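CalsepRRP (Calystegia sepium, PDB 1JY5) is an RNase-related protein of the RNase T2 family, whose members generally bind and cleave RNA, though its own activity is uncertain. Local coordinates at residues F40-L45 against T123-Y127; F5-A11 against V178-K184; E37-T41 against I132-L136; L98-W102 against N115-F120. One frame throughout, in Å; residues are numbered along the deposited sequence.

Contact 1 (F40-L45 against T123-Y127); sequences FTIKGL and TLMLY. Unlike the reference sequence in segment 123-127: T123 (reference Ala).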
loop_
_atom_site.group_PDB
_atom_site.type_symbol
_atom_site.label_atom_id
_atom_site.label_comp_id
_atom_site.label_asym_id
_atom_site.label_seq_id
_atom_site.Cartn_x
_atom_site.Cartn_y
_atom_site.Cartn_z
ATOM N N PHE A 40 -4.199 -8.192 -1.337
ATOM C CA PHE A 40 -3.516 -6.917 -1.134
ATOM C C PHE A 40 -2.568 -6.928 0.052
ATOM O O PHE A 40 -2.899 -7.452 1.112
ATOM C CB PHE A 40 -4.523 -5.778 -0.909
ATOM C CG PHE A 40 -5.225 -5.325 -2.151
ATOM C CD1 PHE A 40 -6.551 -5.676 -2.384
ATOM C CD2 PHE A 40 -4.558 -4.548 -3.092
ATOM C CE1 PHE A 40 -7.208 -5.257 -3.539
ATOM C CE2 PHE A 40 -5.203 -4.125 -4.252
ATOM C CZ PHE A 40 -6.533 -4.480 -4.474
ATOM N N THR A 41 -1.381 -6.359 -0.140
ATOM C CA THR A 41 -0.410 -6.218 0.940
ATOM C C THR A 41 -0.043 -4.739 0.954
ATOM O O THR A 41 -0.351 -4.000 0.015
ATOM C CB THR A 41 0.888 -7.065 0.743
ATOM O OG1 THR A 41 1.507 -6.728 -0.503
ATOM C CG2 THR A 41 0.575 -8.553 0.793
ATOM N N ILE A 42 0.618 -4.301 2.015
ATOM C CA ILE A 42 0.978 -2.895 2.133
ATOM C C ILE A 42 2.118 -2.437 1.236
ATOM O O ILE A 42 3.193 -3.036 1.208
ATOM C CB ILE A 42 1.356 -2.536 3.593
ATOM C CG1 ILE A 42 0.190 -2.883 4.530
ATOM C CG2 ILE A 42 1.665 -1.043 3.694
ATOM C CD1 ILE A 42 0.545 -2.814 6.008
ATOM N N LYS A 43 1.859 -1.380 0.480
ATOM C CA LYS A 43 2.884 -0.779 -0.349
ATOM C C LYS A 43 3.477 0.286 0.582
ATOM O O LYS A 43 4.695 0.345 0.798
ATOM C CB LYS A 43 2.270 -0.127 -1.585
ATOM C CG LYS A 43 3.241 0.716 -2.385
ATOM C CD LYS A 43 4.422 -0.097 -2.872
ATOM C CE LYS A 43 5.385 0.803 -3.614
ATOM N NZ LYS A 43 6.588 0.075 -4.088
ATOM N N GLY A 44 2.600 1.119 1.146
ATOM C CA GLY A 44 3.051 2.145 2.073
ATOM C C GLY A 44 1.957 3.029 2.651
ATOM O O GLY A 44 0.797 2.911 2.272
ATOM N N LEU A 45 2.329 3.891 3.598
ATOM C CA LEU A 45 1.401 4.851 4.199
ATOM C C LEU A 45 2.108 6.152 3.870
ATOM O O LEU A 45 3.185 6.432 4.396
ATOM C CB LEU A 45 1.293 4.683 5.722
ATOM C CG LEU A 45 0.396 5.727 6.422
ATOM C CD1 LEU A 45 -1.039 5.636 5.902
ATOM C CD2 LEU A 45 0.415 5.488 7.930
ATOM N N THR A 123 0.054 1.828 10.340
ATOM C CA THR A 123 -0.231 1.413 8.975
ATOM C C THR A 123 -0.872 0.029 9.000
ATOM O O THR A 123 -1.839 -0.235 8.283
ATOM C CB THR A 123 1.045 1.355 8.122
ATOM O OG1 THR A 123 1.672 2.642 8.117
ATOM C CG2 THR A 123 0.709 0.976 6.681
ATOM N N LEU A 124 -0.330 -0.859 9.827
ATOM C CA LEU A 124 -0.882 -2.205 9.944
ATOM C C LEU A 124 -2.308 -2.141 10.493
ATOM O O LEU A 124 -3.192 -2.858 10.027
ATOM C CB LEU A 124 0.003 -3.070 10.854
ATOM C CG LEU A 124 1.218 -3.727 10.178
ATOM C CD1 LEU A 124 1.869 -2.756 9.200
ATOM C CD2 LEU A 124 2.216 -4.164 11.241
ATOM N N MET A 125 -2.530 -1.274 11.476
ATOM C CA MET A 125 -3.854 -1.127 12.069
ATOM C C MET A 125 -4.890 -0.794 11.009
ATOM O O MET A 125 -5.927 -1.442 10.930
ATOM C CB MET A 125 -3.849 -0.025 13.130
ATOM C CG MET A 125 -5.182 0.163 13.852
ATOM S SD MET A 125 -5.125 1.579 14.983
ATOM C CE MET A 125 -5.268 2.920 13.790
ATOM N N LEU A 126 -4.610 0.226 10.203
ATOM C CA LEU A 126 -5.531 0.633 9.146
ATOM C C LEU A 126 -5.700 -0.505 8.140
ATOM O O LEU A 126 -6.812 -0.784 7.683
ATOM C CB LEU A 126 -5.003 1.893 8.444
ATOM C CG LEU A 126 -4.922 3.174 9.297
ATOM C CD1 LEU A 126 -4.215 4.277 8.524
ATOM C CD2 LEU A 126 -6.330 3.618 9.690
ATOM N N TYR A 127 -4.592 -1.167 7.808
ATOM C CA TYR A 127 -4.607 -2.283 6.866
ATOM C C TYR A 127 -5.513 -3.416 7.343
ATOM O O TYR A 127 -6.249 -4.001 6.553
ATOM C CB TYR A 127 -3.190 -2.826 6.670
ATOM C CG TYR A 127 -3.126 -4.112 5.870
ATOM C CD1 TYR A 127 -3.180 -4.098 4.473
ATOM C CD2 TYR A 127 -3.001 -5.343 6.511
ATOM C CE1 TYR A 127 -3.103 -5.284 3.735
ATOM C CE2 TYR A 127 -2.927 -6.532 5.787
ATOM C CZ TYR A 127 -2.974 -6.494 4.400
ATOM O OH TYR A 127 -2.862 -7.668 3.687
#
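Y127 meets I42 with its ring, obliquely, and F40 with its hydroxyl. With CG anti to the backbone N (chi1 171°), the ring runs from the helix towards the strand, and Y127 OH donates to F40 O over 2.6 Å. The donor stands in the carbonyl plane, at a C=O...O angle of 153°, and F40 O in turn lies in the plane of the Y127 ring at its edge. I42 brings its CG1 to 3.6 Å from Y127 CD1. Its terminal CD1 carries on to L124 CD1 at 3.5 Å, a tight carbon pair in which the two side chains meet at about a right angle. The other branch of I42 touches the helix too: CG2 is 3.7 Å from T123 CG2. This is helix 116-129 packed on strand 40-48, with the short segment axes 9.4 Å apart at 121°, and the strand carries FTIKGL, the counterpart of the first conserved active-site segment of the RNase T2 family, where active enzymes have a histidine at the position of K43. Replacing Y127 by a phenylalanine would probably leave F40 O without this donor and the far end of the ring freer to shift. At the other end L45 and T123 slide past each other in opposite directions, L45 CD2 coming close to T123 OG1 at 3.1 Å, while that hydroxyl is bonded to Y119 O one turn back. L45 CD1 reaches L126 CD1 more loosely, at 4.3 Å.

Contact 2 (F5-A11 against V178-K184); sequences FDYFTLA and VQICFDK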
loop_
_atom_site.group_PDB
_atom_site.type_symbol
_atom_site.label_atom_id
_atom_site.label_comp_id
_atom_site.label_asym_id
_atom_site.label_seq_id
_atom_site.Cartn_x
_atom_site.Cartn_y
_atom_site.Cartn_z
ATOM N N PHE A 5 2.144 17.678 6.264
ATOM C CA PHE A 5 1.343 16.988 5.258
ATOM C C PHE A 5 -0.148 17.215 5.499
ATOM O O PHE A 5 -0.570 17.528 6.613
ATOM C CB PHE A 5 1.672 15.490 5.255
ATOM C CG PHE A 5 1.183 14.749 6.468
ATOM C CD1 PHE A 5 0.014 13.996 6.416
ATOM C CD2 PHE A 5 1.907 14.779 7.654
ATOM C CE1 PHE A 5 -0.427 13.279 7.531
ATOM C CE2 PHE A 5 1.476 14.066 8.775
ATOM C CZ PHE A 5 0.307 13.315 8.712
ATOM N N ASP A 6 -0.946 17.050 4.451
ATOM C CA ASP A 6 -2.386 17.282 4.546
ATOM C C ASP A 6 -3.208 16.046 4.881
ATOM O O ASP A 6 -4.111 16.101 5.715
ATOM C CB ASP A 6 -2.885 17.886 3.232
ATOM C CG ASP A 6 -2.282 19.243 2.956
ATOM O OD1 ASP A 6 -1.919 19.511 1.791
ATOM O OD2 ASP A 6 -2.184 20.050 3.908
ATOM N N TYR A 7 -2.899 14.932 4.229
ATOM C CA TYR A 7 -3.641 13.706 4.469
ATOM C C TYR A 7 -2.754 12.489 4.251
ATOM O O TYR A 7 -1.638 12.593 3.739
ATOM C CB TYR A 7 -4.854 13.643 3.530
ATOM C CG TYR A 7 -4.472 13.477 2.073
ATOM C CD1 TYR A 7 -4.327 12.205 1.510
ATOM C CD2 TYR A 7 -4.175 14.588 1.279
ATOM C CE1 TYR A 7 -3.888 12.043 0.193
ATOM C CE2 TYR A 7 -3.734 14.437 -0.039
ATOM C CZ TYR A 7 -3.588 13.166 -0.571
ATOM O OH TYR A 7 -3.102 13.017 -1.850
ATOM N N PHE A 8 -3.275 11.334 4.649
ATOM C CA PHE A 8 -2.582 10.062 4.524
ATOM C C PHE A 8 -3.116 9.248 3.346
ATOM O O PHE A 8 -4.330 9.174 3.129
ATOM C CB PHE A 8 -2.801 9.215 5.785
ATOM C CG PHE A 8 -1.889 9.544 6.929
ATOM C CD1 PHE A 8 -2.412 9.927 8.163
ATOM C CD2 PHE A 8 -0.515 9.376 6.807
ATOM C CE1 PHE A 8 -1.577 10.125 9.261
ATOM C CE2 PHE A 8 0.328 9.570 7.896
ATOM C CZ PHE A 8 -0.202 9.944 9.124
ATOM N N THR A 9 -2.215 8.645 2.576
ATOM C CA THR A 9 -2.638 7.760 1.496
ATOM C C THR A 9 -2.160 6.368 1.895
ATOM O O THR A 9 -0.970 6.167 2.139
ATOM C CB THR A 9 -2.000 8.112 0.120
ATOM O OG1 THR A 9 -2.650 9.260 -0.440
ATOM C CG2 THR A 9 -2.135 6.933 -0.859
ATOM N N LEU A 10 -3.084 5.417 2.022
ATOM C CA LEU A 10 -2.681 4.045 2.329
ATOM C C LEU A 10 -2.673 3.361 0.964
ATOM O O LEU A 10 -3.722 3.180 0.353
ATOM C CB LEU A 10 -3.681 3.332 3.263
ATOM C CG LEU A 10 -3.444 1.827 3.496
ATOM C CD1 LEU A 10 -2.097 1.614 4.161
ATOM C CD2 LEU A 10 -4.552 1.211 4.368
ATOM N N ALA A 11 -1.488 3.016 0.474
ATOM C CA ALA A 11 -1.379 2.354 -0.817
ATOM C C ALA A 11 -1.216 0.862 -0.581
ATOM O O ALA A 11 -0.434 0.439 0.273
ATOM C CB ALA A 11 -0.191 2.908 -1.604
ATOM N N VAL A 178 -4.118 -0.095 -5.069
ATOM C CA VAL A 178 -5.349 0.564 -4.649
ATOM C C VAL A 178 -4.960 1.561 -3.561
ATOM O O VAL A 178 -4.215 1.221 -2.641
ATOM C CB VAL A 178 -6.393 -0.439 -4.096
ATOM C CG1 VAL A 178 -7.530 0.312 -3.404
ATOM C CG2 VAL A 178 -6.971 -1.271 -5.247
ATOM N N GLN A 179 -5.454 2.789 -3.680
ATOM C CA GLN A 179 -5.151 3.838 -2.713
ATOM C C GLN A 179 -6.398 4.315 -1.978
ATOM O O GLN A 179 -7.398 4.671 -2.600
ATOM C CB GLN A 179 -4.499 5.030 -3.420
ATOM C CG GLN A 179 -3.122 4.746 -4.011
ATOM C CD GLN A 179 -2.638 5.875 -4.909
ATOM O OE1 GLN A 179 -3.196 6.971 -4.899
ATOM N NE2 GLN A 179 -1.591 5.615 -5.679
ATOM N N ILE A 180 -6.320 4.305 -0.649
ATOM C CA ILE A 180 -7.398 4.748 0.232
ATOM C C ILE A 180 -6.830 5.910 1.036
ATOM O O ILE A 180 -5.727 5.805 1.575
ATOM C CB ILE A 180 -7.805 3.651 1.243
ATOM C CG1 ILE A 180 -8.169 2.359 0.509
ATOM C CG2 ILE A 180 -8.981 4.137 2.087
ATOM C CD1 ILE A 180 -9.308 2.508 -0.465
ATOM N N CYS A 181 -7.577 7.005 1.141
ATOM C CA CYS A 181 -7.083 8.171 1.871
ATOM C C CYS A 181 -7.689 8.376 3.262
ATOM O O CYS A 181 -8.836 8.019 3.505
ATOM C CB CYS A 181 -7.253 9.420 0.985
ATOM S SG CYS A 181 -6.195 9.239 -0.480
ATOM N N PHE A 182 -6.883 8.921 4.172
ATOM C CA PHE A 182 -7.301 9.191 5.546
ATOM C C PHE A 182 -6.859 10.586 5.992
ATOM O O PHE A 182 -5.793 11.052 5.586
ATOM C CB PHE A 182 -6.676 8.185 6.524
ATOM C CG PHE A 182 -7.071 6.753 6.286
ATOM C CD1 PHE A 182 -6.368 5.966 5.377
ATOM C CD2 PHE A 182 -8.149 6.192 6.971
ATOM C CE1 PHE A 182 -6.732 4.640 5.148
ATOM C CE2 PHE A 182 -8.524 4.861 6.751
ATOM C CZ PHE A 182 -7.812 4.085 5.836
ATOM N N ASP A 183 -7.667 11.245 6.827
ATOM C CA ASP A 183 -7.290 12.559 7.340
ATOM C C ASP A 183 -6.324 12.335 8.504
ATOM O O ASP A 183 -6.011 11.188 8.840
ATOM C CB ASP A 183 -8.528 13.396 7.754
ATOM C CG ASP A 183 -9.298 12.821 8.941
ATOM O OD1 ASP A 183 -10.486 13.188 9.090
ATOM O OD2 ASP A 183 -8.743 12.035 9.734
ATOM N N LYS A 184 -5.837 13.418 9.104
ATOM C CA LYS A 184 -4.881 13.322 10.196
ATOM C C LYS A 184 -5.450 12.749 11.489
ATOM O O LYS A 184 -4.718 12.556 12.462
ATOM C CB LYS A 184 -4.223 14.686 10.437
ATOM C CG LYS A 184 -3.156 15.025 9.382
ATOM C CD LYS A 184 -2.441 16.347 9.665
ATOM C CE LYS A 184 -3.300 17.537 9.333
ATOM N NZ LYS A 184 -3.383 17.786 7.875
#
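An antiparallel beta ladder joins F8 and L10 to F182 and I180 as hydrogen-bonded pairs, with the non-hydrogen-bonded pair T9-C181 between them and A11-Q179 following. F8 N reaches F182 O at 2.7 Å and L10 N reaches I180 O at 2.7 Å, both nearly straight (169° and 171° at the hydrogen); the return bonds run from F182 N and I180 N. On the face carrying F8, L10, I180 and F182, the F182 ring presents its edge to L10, CE1 lying 3.8 Å from L10 CB. These strands, 7-14 and 174-182, are neighbours in the central antiparallel sheet of the RNase T2 fold. The face of T9 and C181 holds sulfur instead: C181 SG, in a disulfide with C191, sits obliquely 4.8 Å from the centroid of the Y7 ring. Beyond the ladder K184 bends at chi3 and chi4 to bring NZ onto the backbone of F5 and D6, 2.8 Å from D6 O, above that carbonyl plane, and 3.1 Å from F5 O, in plane and on a lone pair. A methionine in its place would probably leave both carbonyls without this shared donor. The aliphatic part of K184 passes the F5 ring, CG being 3.7 Å from F5 CE1.

Contact 3 (E37-T41 against I132-L136); sequences ETGFT and ISEIL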
loop_
_atom_site.group_PDB
_atom_site.type_symbol
_atom_site.label_atom_id
_atom_site.label_comp_id
_atom_site.label_asym_id
_atom_site.label_seq_id
_atom_site.Cartn_x
_atom_site.Cartn_y
_atom_site.Cartn_z
ATOM N N GLU A 37 -2.003 -16.776 0.251
ATOM C CA GLU A 37 -3.044 -16.521 -0.739
ATOM C C GLU A 37 -2.824 -15.169 -1.410
ATOM O O GLU A 37 -2.265 -14.248 -0.817
ATOM C CB GLU A 37 -4.428 -16.543 -0.080
ATOM C CG GLU A 37 -5.571 -16.221 -1.035
ATOM C CD GLU A 37 -6.914 -16.062 -0.334
ATOM O OE1 GLU A 37 -7.914 -15.772 -1.027
ATOM O OE2 GLU A 37 -6.976 -16.225 0.903
ATOM N N THR A 38 -3.269 -15.059 -2.652
ATOM C CA THR A 38 -3.123 -13.824 -3.397
ATOM C C THR A 38 -4.053 -12.768 -2.807
ATOM O O THR A 38 -5.184 -13.066 -2.432
ATOM C CB THR A 38 -3.460 -14.057 -4.876
ATOM O OG1 THR A 38 -2.591 -15.071 -5.400
ATOM C CG2 THR A 38 -3.278 -12.777 -5.679
ATOM N N GLY A 39 -3.568 -11.533 -2.714
ATOM C CA GLY A 39 -4.385 -10.466 -2.159
ATOM C C GLY A 39 -3.601 -9.182 -1.995
ATOM O O GLY A 39 -2.464 -9.079 -2.455
ATOM N N PHE A 40 -4.199 -8.192 -1.337
ATOM C CA PHE A 40 -3.516 -6.917 -1.134
ATOM C C PHE A 40 -2.568 -6.928 0.052
ATOM O O PHE A 40 -2.899 -7.452 1.112
ATOM C CB PHE A 40 -4.523 -5.778 -0.909
ATOM C CG PHE A 40 -5.225 -5.325 -2.151
ATOM C CD1 PHE A 40 -6.551 -5.676 -2.384
ATOM C CD2 PHE A 40 -4.558 -4.548 -3.092
ATOM C CE1 PHE A 40 -7.208 -5.257 -3.539
ATOM C CE2 PHE A 40 -5.203 -4.125 -4.252
ATOM C CZ PHE A 40 -6.533 -4.480 -4.474
ATOM N N THR A 41 -1.381 -6.359 -0.140
ATOM C CA THR A 41 -0.410 -6.218 0.940
ATOM C C THR A 41 -0.043 -4.739 0.954
ATOM O O THR A 41 -0.351 -4.000 0.015
ATOM C CB THR A 41 0.888 -7.065 0.743
ATOM O OG1 THR A 41 1.507 -6.728 -0.503
ATOM C CG2 THR A 41 0.575 -8.553 0.793
ATOM N N ILE A 132 -9.407 -4.610 2.213
ATOM C CA ILE A 132 -9.890 -4.402 0.860
ATOM C C ILE A 132 -10.067 -5.723 0.123
ATOM O O ILE A 132 -10.974 -5.863 -0.695
ATOM C CB ILE A 132 -8.932 -3.495 0.080
ATOM C CG1 ILE A 132 -8.701 -2.200 0.870
ATOM C CG2 ILE A 132 -9.506 -3.184 -1.293
ATOM C CD1 ILE A 132 -9.997 -1.460 1.234
ATOM N N SER A 133 -9.209 -6.693 0.418
ATOM C CA SER A 133 -9.295 -8.002 -0.224
ATOM C C SER A 133 -10.626 -8.673 0.116
ATOM O O SER A 133 -11.231 -9.329 -0.731
ATOM C CB SER A 133 -8.132 -8.892 0.225
ATOM O OG SER A 133 -6.888 -8.332 -0.161
ATOM N N GLU A 134 -11.075 -8.495 1.357
ATOM C CA GLU A 134 -12.334 -9.070 1.826
ATOM C C GLU A 134 -13.527 -8.349 1.203
ATOM O O GLU A 134 -14.539 -8.968 0.873
ATOM C CB GLU A 134 -12.425 -8.982 3.355
ATOM C CG GLU A 134 -13.736 -9.515 3.936
ATOM C CD GLU A 134 -13.841 -9.336 5.445
ATOM O OE1 GLU A 134 -12.959 -9.843 6.170
ATOM O OE2 GLU A 134 -14.809 -8.691 5.907
ATOM N N ILE A 135 -13.409 -7.035 1.050
ATOM C CA ILE A 135 -14.486 -6.254 0.458
ATOM C C ILE A 135 -14.716 -6.687 -0.988
ATOM O O ILE A 135 -15.857 -6.836 -1.429
ATOM C CB ILE A 135 -14.169 -4.747 0.491
ATOM C CG1 ILE A 135 -14.251 -4.236 1.934
ATOM C CG2 ILE A 135 -15.138 -3.986 -0.410
ATOM C CD1 ILE A 135 -13.844 -2.783 2.103
ATOM N N LEU A 136 -13.631 -6.894 -1.725
ATOM C CA LEU A 136 -13.753 -7.317 -3.113
ATOM C C LEU A 136 -14.291 -8.744 -3.217
ATOM O O LEU A 136 -15.186 -9.013 -4.016
ATOM C CB LEU A 136 -12.402 -7.221 -3.830
ATOM C CG LEU A 136 -11.846 -5.815 -4.069
ATOM C CD1 LEU A 136 -10.598 -5.919 -4.931
ATOM C CD2 LEU A 136 -12.892 -4.939 -4.755
#
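S133 OG accepts the backbone N-H of F40 over 2.9 Å, and at 172° the bond is almost straight. The hydroxyl oxygen stands anti to its own carbonyl carbon (chi1 -62°), which turns it from the helix surface towards the strand. It also lies near the plane of the F40 ring, at the edge, where S133 OG is 3.5 Å from F40 CD1. Farther along that edge L136 CD1 meets F40 CE1 at 3.7 Å, in the ring plane, the two side chains crossing at about a right angle. I132 comes to the same ring carbon from another direction, its CG2 3.8 Å from F40 CE1, neither over the face nor at the edge. One ring corner is gripped by two apolar branches a helical turn apart, and L136 N is bonded to I132 O.

G39 permits this close approach: S133 OG is 3.8 Å from G39 CA, and a beta carbon on the glycine would point towards that oxygen, tightly. In the second shell, bonds between G39 and S15 fix the residue before F40, while E134 N is bonded to N131 OD1 and S133 O to S137 OG, probably holding the turn that presents the serine. W14 meets the F40 ring edge-to-face. This structural packing docks helix 132-137 on the start of strand 40-48, in the central sheet of the RNase T2 fold. L12 of strand 7-14 touches both F40 and I132, V178 of strand 174-182 touches F40, and L136 extends onto I154 and I158 of helix 151-162.

Contact 4 (L98-W102 against N115-F120); sequences LAYEW and NQYEYF
W102 leaves helix 97-106 with its CG anti to the backbone N (chi1 167°), which lays the indole against the first turn of helix 116-129. Its CB meets the edge of the F120 ring, 3.9 Å from F120 CZ. Past CG the ring system receives Q116 over one face: Q116 CG stands 3.4 Å from the centroid of the six-membered ring and 11° off its normal, a CH-pi contact. NE1 turns elsewhere, donating to A61 O. On the outer rim W102 CZ3 lies 3.8 Å from Y119 CB, which is near the indole plane, and the indole edge is directed at the Y119 face in an offset edge-to-face pair, centroids 5.8 Å apart and planes at 63°. At the far tip W102 CH2 lies 3.6 Å from Q116 N.

F120 also holds the preceding turn of the other helix: its CZ lies 3.4 Å from L98 O, in the plane of the phenyl ring, and its CE2 3.9 Å from L98 CD2. N115 is the N-cap of helix 116-129, its OD1 accepting E118 N over 2.8 Å, while Q116 OE1 is bonded to D64 N, which probably steadies the side chain whose CG lies on the indole. Helix 97-106 carries the counterpart of the second conserved active-site segment of RNase T2 enzymes, and E101 there is bonded through OE2 to W46. The contact is therefore aromatic and dispersive, whereas the polar ends of W102, Q116 and Y119 are satisfied by A61, D64 and L45; these hydrogen bonds probably fix how the two rings and the Q116 amide are turned.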
loop_
_atom_site.group_PDB
_atom_site.type_symbol
_atom_site.label_atom_id
_atom_site.label_comp_id
_atom_site.label_asym_id
_atom_site.label_seq_id
_atom_site.Cartn_x
_atom_site.Cartn_y
_atom_site.Cartn_z
ATOM N N LEU A 98 10.898 -1.767 4.039
ATOM C CA LEU A 98 10.555 -1.045 5.260
ATOM C C LEU A 98 11.494 0.149 5.449
ATOM O O LEU A 98 11.043 1.252 5.749
ATOM C CB LEU A 98 10.655 -1.972 6.479
ATOM C CG LEU A 98 9.891 -3.303 6.409
ATOM C CD1 LEU A 98 10.081 -4.081 7.715
ATOM C CD2 LEU A 98 8.401 -3.039 6.164
ATOM N N ALA A 99 12.796 -0.069 5.281
ATOM C CA ALA A 99 13.764 1.011 5.435
ATOM C C ALA A 99 13.495 2.079 4.375
ATOM O O ALA A 99 13.629 3.281 4.630
ATOM C CB ALA A 99 15.189 0.474 5.298
ATOM N N TYR A 100 13.097 1.628 3.190
ATOM C CA TYR A 100 12.788 2.525 2.072
ATOM C C TYR A 100 11.584 3.434 2.377
ATOM O O TYR A 100 11.663 4.657 2.229
ATOM C CB TYR A 100 12.504 1.694 0.810
ATOM C CG TYR A 100 11.989 2.482 -0.378
ATOM C CD1 TYR A 100 12.858 3.005 -1.329
ATOM C CD2 TYR A 100 10.627 2.685 -0.555
ATOM C CE1 TYR A 100 12.378 3.707 -2.434
ATOM C CE2 TYR A 100 10.136 3.386 -1.648
ATOM C CZ TYR A 100 11.009 3.894 -2.585
ATOM O OH TYR A 100 10.504 4.578 -3.678
ATOM N N GLU A 101 10.474 2.831 2.799
ATOM C CA GLU A 101 9.263 3.582 3.112
ATOM C C GLU A 101 9.440 4.474 4.338
ATOM O O GLU A 101 8.874 5.563 4.405
ATOM C CB GLU A 101 8.084 2.624 3.323
ATOM C CG GLU A 101 7.671 1.867 2.062
ATOM C CD GLU A 101 7.119 2.783 0.979
ATOM O OE1 GLU A 101 7.229 2.437 -0.219
ATOM O OE2 GLU A 101 6.556 3.848 1.318
ATOM N N TRP A 102 10.214 4.013 5.314
ATOM C CA TRP A 102 10.433 4.825 6.501
ATOM C C TRP A 102 11.210 6.086 6.137
ATOM O O TRP A 102 10.795 7.195 6.454
ATOM C CB TRP A 102 11.231 4.073 7.561
ATOM C CG TRP A 102 11.708 5.018 8.603
ATOM C CD1 TRP A 102 12.990 5.436 8.811
ATOM C CD2 TRP A 102 10.889 5.756 9.517
ATOM N NE1 TRP A 102 13.019 6.395 9.799
ATOM C CE2 TRP A 102 11.742 6.609 10.247
ATOM C CE3 TRP A 102 9.512 5.782 9.785
ATOM C CZ2 TRP A 102 11.266 7.480 11.235
ATOM C CZ3 TRP A 102 9.037 6.651 10.768
ATOM C CH2 TRP A 102 9.918 7.488 11.481
ATOM N N ASN A 115 7.167 8.276 15.863
ATOM C CA ASN A 115 8.349 7.438 15.688
ATOM C C ASN A 115 8.041 6.284 14.744
ATOM O O ASN A 115 6.900 6.106 14.330
ATOM C CB ASN A 115 8.838 6.913 17.048
ATOM C CG ASN A 115 7.786 6.097 17.776
ATOM O OD1 ASN A 115 7.173 5.201 17.197
ATOM N ND2 ASN A 115 7.584 6.393 19.061
ATOM N N GLN A 116 9.074 5.527 14.397
ATOM C CA GLN A 116 8.971 4.388 13.488
ATOM C C GLN A 116 7.946 3.354 13.870
ATOM O O GLN A 116 7.210 2.858 13.017
ATOM C CB GLN A 116 10.300 3.671 13.404
ATOM C CG GLN A 116 11.398 4.502 12.888
ATOM C CD GLN A 116 12.718 3.803 13.036
ATOM O OE1 GLN A 116 12.890 2.671 12.582
ATOM N NE2 GLN A 116 13.663 4.471 13.673
ATOM N N TYR A 117 7.932 2.990 15.148
ATOM C CA TYR A 117 6.994 1.990 15.616
ATOM C C TYR A 117 5.574 2.462 15.392
ATOM O O TYR A 117 4.727 1.699 14.923
ATOM C CB TYR A 117 7.176 1.690 17.101
ATOM C CG TYR A 117 6.208 0.630 17.569
ATOM C CD1 TYR A 117 6.490 -0.727 17.382
ATOM C CD2 TYR A 117 4.961 0.978 18.098
ATOM C CE1 TYR A 117 5.551 -1.709 17.704
ATOM C CE2 TYR A 117 4.013 -0.000 18.420
ATOM C CZ TYR A 117 4.318 -1.343 18.215
ATOM O OH TYR A 117 3.390 -2.326 18.498
ATOM N N GLU A 118 5.302 3.715 15.741
ATOM C CA GLU A 118 3.955 4.241 15.561
ATOM C C GLU A 118 3.621 4.288 14.078
ATOM O O GLU A 118 2.492 3.997 13.680
ATOM C CB GLU A 118 3.828 5.633 16.199
ATOM C CG GLU A 118 4.196 5.628 17.684
ATOM C CD GLU A 118 3.837 6.910 18.421
ATOM O OE1 GLU A 118 3.596 7.941 17.766
ATOM O OE2 GLU A 118 3.812 6.881 19.667
ATOM N N TYR A 119 4.604 4.634 13.252
ATOM C CA TYR A 119 4.355 4.688 11.814
ATOM C C TYR A 119 3.942 3.317 11.261
ATOM O O TYR A 119 2.877 3.183 10.652
ATOM C CB TYR A 119 5.596 5.186 11.067
ATOM C CG TYR A 119 5.467 5.070 9.557
ATOM C CD1 TYR A 119 4.635 5.932 8.835
ATOM C CD2 TYR A 119 6.153 4.077 8.861
ATOM C CE1 TYR A 119 4.494 5.804 7.450
ATOM C CE2 TYR A 119 6.019 3.936 7.484
ATOM C CZ TYR A 119 5.188 4.803 6.785
ATOM O OH TYR A 119 5.052 4.661 5.428
ATOM N N PHE A 120 4.775 2.300 11.480
ATOM C CA PHE A 120 4.482 0.964 10.965
ATOM C C PHE A 120 3.264 0.272 11.596
ATOM O O PHE A 120 2.476 -0.368 10.890
ATOM C CB PHE A 120 5.722 0.061 11.079
ATOM C CG PHE A 120 6.822 0.413 10.106
ATOM C CD1 PHE A 120 7.917 1.174 10.508
ATOM C CD2 PHE A 120 6.741 0.014 8.773
ATOM C CE1 PHE A 120 8.914 1.539 9.594
ATOM C CE2 PHE A 120 7.732 0.374 7.852
ATOM C CZ PHE A 120 8.820 1.139 8.265
#

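Contacts 1 and 2 meet inside one sheet, their centres 11 Å apart: K43 N is 2.9 Å from A11 O and G44 O 2.9 Å from A11 N, K43 and G44 forming a classic beta bulge against A11. Contact 3 begins from the same strand as contact 1, sharing F40, whose CZ packs 3.3 Å from V178 CG2 of contact 2. Contact 4, on helix 116-129 like contact 1, reaches it through L45 O and Y119 OH, 2.8 Å apart, but lies about 22 Å from contact 3 between centres, across the middle of the chain. The two conserved family segments adjoin where K43 O is 3.4 Å from E101 OE1, consistent with the site of the T2 active cleft.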